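ORF 37 (Human herpesvirus 8 type M, PDB 3FHD) cuts both double-stranded and single-stranded DNA as an endonuclease and exonuclease, helping to process branched viral DNA intermediates so that unit-length genomes can be produced. Local coordinates at residues L474-Q477 / A478-W482; S56-F59 / S60-L63. All coordinates share one frame; numbering follows the deposited sequence.

Interaction 1 of 2, residues L474-Q477 / A478-W482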
loop_
_atom_site.group_PDB
_atom_site.type_symbol
_atom_site.label_atom_id
_atom_site.label_comp_id
_atom_site.label_asym_id
_atom_site.label_seq_id
_atom_site.Cartn_x
_atom_site.Cartn_y
_atom_site.Cartn_z
ATOM N N LEU A 474 4.327 -9.725 14.529
ATOM C CA LEU A 474 4.490 -9.848 13.064
ATOM C C LEU A 474 5.557 -8.880 12.544
ATOM O O LEU A 474 6.412 -9.258 11.706
ATOM C CB LEU A 474 3.133 -9.657 12.356
ATOM C CG LEU A 474 2.070 -10.701 12.700
ATOM C CD1 LEU A 474 0.720 -10.340 12.043
ATOM C CD2 LEU A 474 2.495 -12.129 12.250
ATOM N N LEU A 475 5.554 -7.639 13.048
ATOM C CA LEU A 475 6.581 -6.643 12.616
ATOM C C LEU A 475 7.971 -7.105 13.079
ATOM O O LEU A 475 8.944 -6.986 12.328
ATOM C CB LEU A 475 6.291 -5.236 13.170
ATOM C CG LEU A 475 5.070 -4.470 12.643
ATOM C CD1 LEU A 475 4.715 -3.260 13.597
ATOM C CD2 LEU A 475 5.302 -4.010 11.191
ATOM N N HIS A 476 8.066 -7.670 14.286
ATOM C CA HIS A 476 9.345 -8.216 14.756
ATOM C C HIS A 476 9.886 -9.359 13.835
ATOM O O HIS A 476 11.067 -9.398 13.510
ATOM C CB HIS A 476 9.239 -8.702 16.213
ATOM C CG HIS A 476 10.455 -9.430 16.683
ATOM N ND1 HIS A 476 11.594 -8.772 17.094
ATOM C CD2 HIS A 476 10.731 -10.752 16.759
ATOM C CE1 HIS A 476 12.507 -9.662 17.445
ATOM N NE2 HIS A 476 12.007 -10.871 17.255
ATOM N N GLN A 477 9.025 -10.299 13.460
ATOM C CA GLN A 477 9.424 -11.411 12.564
ATOM C C GLN A 477 9.888 -10.879 11.207
ATOM O O GLN A 477 10.924 -11.317 10.652
ATOM C CB GLN A 477 8.247 -12.370 12.405
ATOM C CG GLN A 477 7.829 -12.940 13.800
ATOM C CD GLN A 477 6.788 -14.030 13.733
ATOM O OE1 GLN A 477 6.325 -14.412 12.652
ATOM N NE2 GLN A 477 6.452 -14.589 14.897
ATOM N N ALA A 478 9.137 -9.925 10.670
ATOM C CA ALA A 478 9.495 -9.322 9.382
ATOM C C ALA A 478 10.817 -8.553 9.477
ATOM O O ALA A 478 11.626 -8.619 8.563
ATOM C CB ALA A 478 8.350 -8.388 8.884
ATOM N N ALA A 479 11.051 -7.832 10.590
ATOM C CA ALA A 479 12.307 -7.082 10.745
ATOM C C ALA A 479 13.512 -8.020 10.887
ATOM O O ALA A 479 14.596 -7.717 10.374
ATOM C CB ALA A 479 12.247 -6.141 11.923
ATOM N N ASN A 480 13.331 -9.126 11.608
ATOM C CA ASN A 480 14.360 -10.164 11.717
ATOM C C ASN A 480 14.714 -10.735 10.338
ATOM O O ASN A 480 15.885 -10.901 10.033
ATOM C CB ASN A 480 13.918 -11.278 12.677
ATOM C CG ASN A 480 14.297 -10.983 14.122
ATOM O OD1 ASN A 480 14.891 -9.937 14.431
ATOM N ND2 ASN A 480 13.985 -11.917 15.009
ATOM N N PHE A 481 13.698 -11.008 9.510
ATOM C CA PHE A 481 13.918 -11.530 8.163
ATOM C C PHE A 481 14.636 -10.461 7.301
ATOM O O PHE A 481 15.545 -10.807 6.576
ATOM C CB PHE A 481 12.598 -11.999 7.524
ATOM C CG PHE A 481 12.699 -12.363 6.050
ATOM C CD1 PHE A 481 13.529 -13.398 5.611
ATOM C CD2 PHE A 481 11.921 -11.686 5.123
ATOM C CE1 PHE A 481 13.613 -13.732 4.223
ATOM C CE2 PHE A 481 11.971 -11.982 3.778
ATOM C CZ PHE A 481 12.826 -13.032 3.309
ATOM N N TRP A 482 14.239 -9.187 7.401
ATOM C CA TRP A 482 14.992 -8.095 6.746
ATOM C C TRP A 482 16.500 -8.098 7.130
ATOM O O TRP A 482 17.382 -8.004 6.263
ATOM C CB TRP A 482 14.360 -6.723 7.028
ATOM C CG TRP A 482 14.886 -5.650 6.104
ATOM C CD1 TRP A 482 14.303 -5.222 4.945
ATOM C CD2 TRP A 482 16.119 -4.923 6.228
ATOM N NE1 TRP A 482 15.078 -4.241 4.354
ATOM C CE2 TRP A 482 16.182 -4.017 5.132
ATOM C CE3 TRP A 482 17.152 -4.916 7.174
ATOM C CZ2 TRP A 482 17.261 -3.159 4.928
ATOM C CZ3 TRP A 482 18.217 -4.031 6.998
ATOM C CH2 TRP A 482 18.264 -3.164 5.875
#
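His476 and Asn480 meet one turn apart on helix 468-489, and between them the backbone shows the i to i+4 pattern that defines an alpha-helix. Four consecutive bonds follow this rule. The first runs from Ala478 N to Leu474 O at 3.0 Å and is nearly straight, 164° at the hydrogen; Ala479 N to Leu475 O, Asn480 N to His476 O and Phe481 N to Gln477 O repeat it at almost the same length.

Among the side chains, the polar pair on the outer side meets most closely. The imidazole of His476 swings over the next turn because its CG stands opposite the backbone N (chi1 172°), beside the carbonyl carbon. The amide of Asn480 lies over one ring face, its plane turned 63° from that of the imidazole, with Asn480 ND2 3.2 Å from His476 NE2.

The two alanine methyls sit against carbonyl oxygens of the preceding turn, close backbone packing within the helix: Ala478 CB rests 3.5 Å from Leu474 O, and Ala479 CB sits 3.4 Å from Leu475 O.

Much of the rest of the helix surface meets other parts of the fold. Leu474 and Leu475 pack on helix 394-412, Ala478 lies against helix 170-175 and strand 238-240, Phe481 meets Trp172 edge-to-face, and Trp482 meets Phe184 edge-to-face and donates a hydrogen bond from NE1 to Gly163 O.

Interaction 2 of 2, residues S56-F59 / S60-L63; sequences SLSF and SKFL
The ring of Phe59 carries Leu63 on one face: Leu63 CD1 stands 4.0 Å from the ring centroid, 14° off the normal, a CH-pi contact across one turn at the start of helix 59-64. This is a helix N-terminus with Ser58 as N-cap. Arg85 makes a cation-pi contact with the same ring, and Tyr88 meets it at a steep angle, so helix 83-100 helps enclose it. Phe62 approaches obliquely, its CD2 4.0 Å from Phe59 CD1. With its CG opposite the backbone N (chi1 -167°), Phe59 sends its ring outward across the helix axis, and Leu63 leans back toward the N-terminus to place CD1 over its face.

The first turn is closed by Phe62 N to Ser58 O and Leu63 N to Phe59 O, both 3.0 Å. Ser60 turns its hydroxyl elsewhere, to Asp162.

The cap itself is a side-chain bond: Lys61 N donates to Ser58 OG at 3.1 Å, with 166° at the hydrogen. Ser58 OG also lies 3.3 Å from Lys61 CG. Bends at chi2 and chi4 curl the lysine back, and a water bridges the pair, 2.6 Å from Ser58 OG and accepting from Lys61 NZ at 2.9 Å.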
loop_
_atom_site.group_PDB
_atom_site.type_symbol
_atom_site.label_atom_id
_atom_site.label_comp_id
_atom_site.label_asym_id
_atom_site.label_seq_id
_atom_site.Cartn_x
_atom_site.Cartn_y
_atom_site.Cartn_z
ATOM N N SER A 56 18.612 1.183 -12.006
ATOM C CA SER A 56 19.928 1.171 -11.356
ATOM C C SER A 56 20.162 2.169 -10.210
ATOM O O SER A 56 21.274 2.229 -9.662
ATOM C CB SER A 56 21.050 1.314 -12.384
ATOM O OG SER A 56 21.202 2.669 -12.798
ATOM N N LEU A 57 19.146 2.957 -9.874
ATOM C CA LEU A 57 19.262 3.958 -8.807
ATOM C C LEU A 57 18.689 3.415 -7.481
ATOM O O LEU A 57 18.311 4.179 -6.611
ATOM C CB LEU A 57 18.568 5.251 -9.235
ATOM C CG LEU A 57 19.143 5.936 -10.510
ATOM C CD1 LEU A 57 18.511 7.309 -10.702
ATOM C CD2 LEU A 57 20.644 6.061 -10.451
ATOM N N SER A 58 18.623 2.092 -7.365
ATOM C CA SER A 58 18.050 1.388 -6.201
ATOM C C SER A 58 18.973 1.411 -4.960
ATOM O O SER A 58 20.176 1.588 -5.082
ATOM C CB SER A 58 17.782 -0.071 -6.614
ATOM O OG SER A 58 19.011 -0.748 -6.806
ATOM N N PHE A 59 18.416 1.167 -3.786
ATOM C CA PHE A 59 19.202 1.009 -2.554
ATOM C C PHE A 59 20.236 -0.139 -2.724
ATOM O O PHE A 59 21.358 -0.022 -2.269
ATOM C CB PHE A 59 18.237 0.681 -1.410
ATOM C CG PHE A 59 18.844 0.782 0.020
ATOM C CD1 PHE A 59 19.671 1.826 0.392
ATOM C CD2 PHE A 59 18.474 -0.138 0.997
ATOM C CE1 PHE A 59 20.214 1.911 1.708
ATOM C CE2 PHE A 59 19.005 -0.037 2.345
ATOM C CZ PHE A 59 19.838 1.003 2.681
ATOM N N SER A 60 19.842 -1.238 -3.364
ATOM C CA SER A 60 20.742 -2.394 -3.552
ATOM C C SER A 60 21.983 -2.007 -4.360
ATOM O O SER A 60 23.114 -2.322 -3.951
ATOM C CB SER A 60 19.988 -3.585 -4.175
ATOM O OG SER A 60 18.884 -3.983 -3.344
ATOM N N LYS A 61 21.786 -1.311 -5.487
ATOM C CA LYS A 61 22.906 -0.891 -6.313
ATOM C C LYS A 61 23.754 0.178 -5.603
ATOM O O LYS A 61 24.970 0.220 -5.759
ATOM C CB LYS A 61 22.423 -0.383 -7.675
ATOM C CG LYS A 61 21.738 -1.447 -8.564
ATOM C CD LYS A 61 22.657 -2.594 -8.937
ATOM C CE LYS A 61 22.128 -3.374 -10.175
ATOM N NZ LYS A 61 20.664 -3.754 -10.078
ATOM N N PHE A 62 23.106 1.064 -4.851
ATOM C CA PHE A 62 23.816 1.973 -3.948
ATOM C C PHE A 62 24.806 1.200 -3.007
ATOM O O PHE A 62 25.996 1.511 -2.944
ATOM C CB PHE A 62 22.780 2.811 -3.177
ATOM C CG PHE A 62 23.360 3.670 -2.089
ATOM C CD1 PHE A 62 24.032 4.851 -2.399
ATOM C CD2 PHE A 62 23.205 3.310 -0.768
ATOM C CE1 PHE A 62 24.552 5.653 -1.376
ATOM C CE2 PHE A 62 23.726 4.099 0.270
ATOM C CZ PHE A 62 24.398 5.272 -0.038
ATOM N N LEU A 63 24.321 0.182 -2.296
ATOM C CA LEU A 63 25.129 -0.515 -1.303
ATOM C C LEU A 63 26.227 -1.390 -1.931
ATOM O O LEU A 63 27.210 -1.773 -1.256
ATOM C CB LEU A 63 24.226 -1.367 -0.395
ATOM C CG LEU A 63 23.225 -0.611 0.469
ATOM C CD1 LEU A 63 22.391 -1.620 1.284
ATOM C CD2 LEU A 63 23.948 0.394 1.354
HETATM O O HOH W 1 18.447 -2.590 -8.524
#

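Overall arrangement
Interaction 2 comes first along the chain, where the loop after helix 47-55 enters helix 59-64; interaction 1 follows some four hundred residues later, within helix 468-489 near the C-terminus. Despite that separation their centres are 22 Å apart, and their nearest atoms come within about 4 Å without touching. Phe184 touches both, packing on Ser60 and meeting Trp482 edge-to-face. Both belong to the helical part of this PD-(D/E)XK nuclease, away from the magnesium site and neither on a strand of the eight-stranded sheet. One illustrates a helix beginning, the other a helix midway. Here the N- and C-terminal regions of the chain lie near each other, directly linked by the hydrogen bond between Leu63 O and Tyr492 OH.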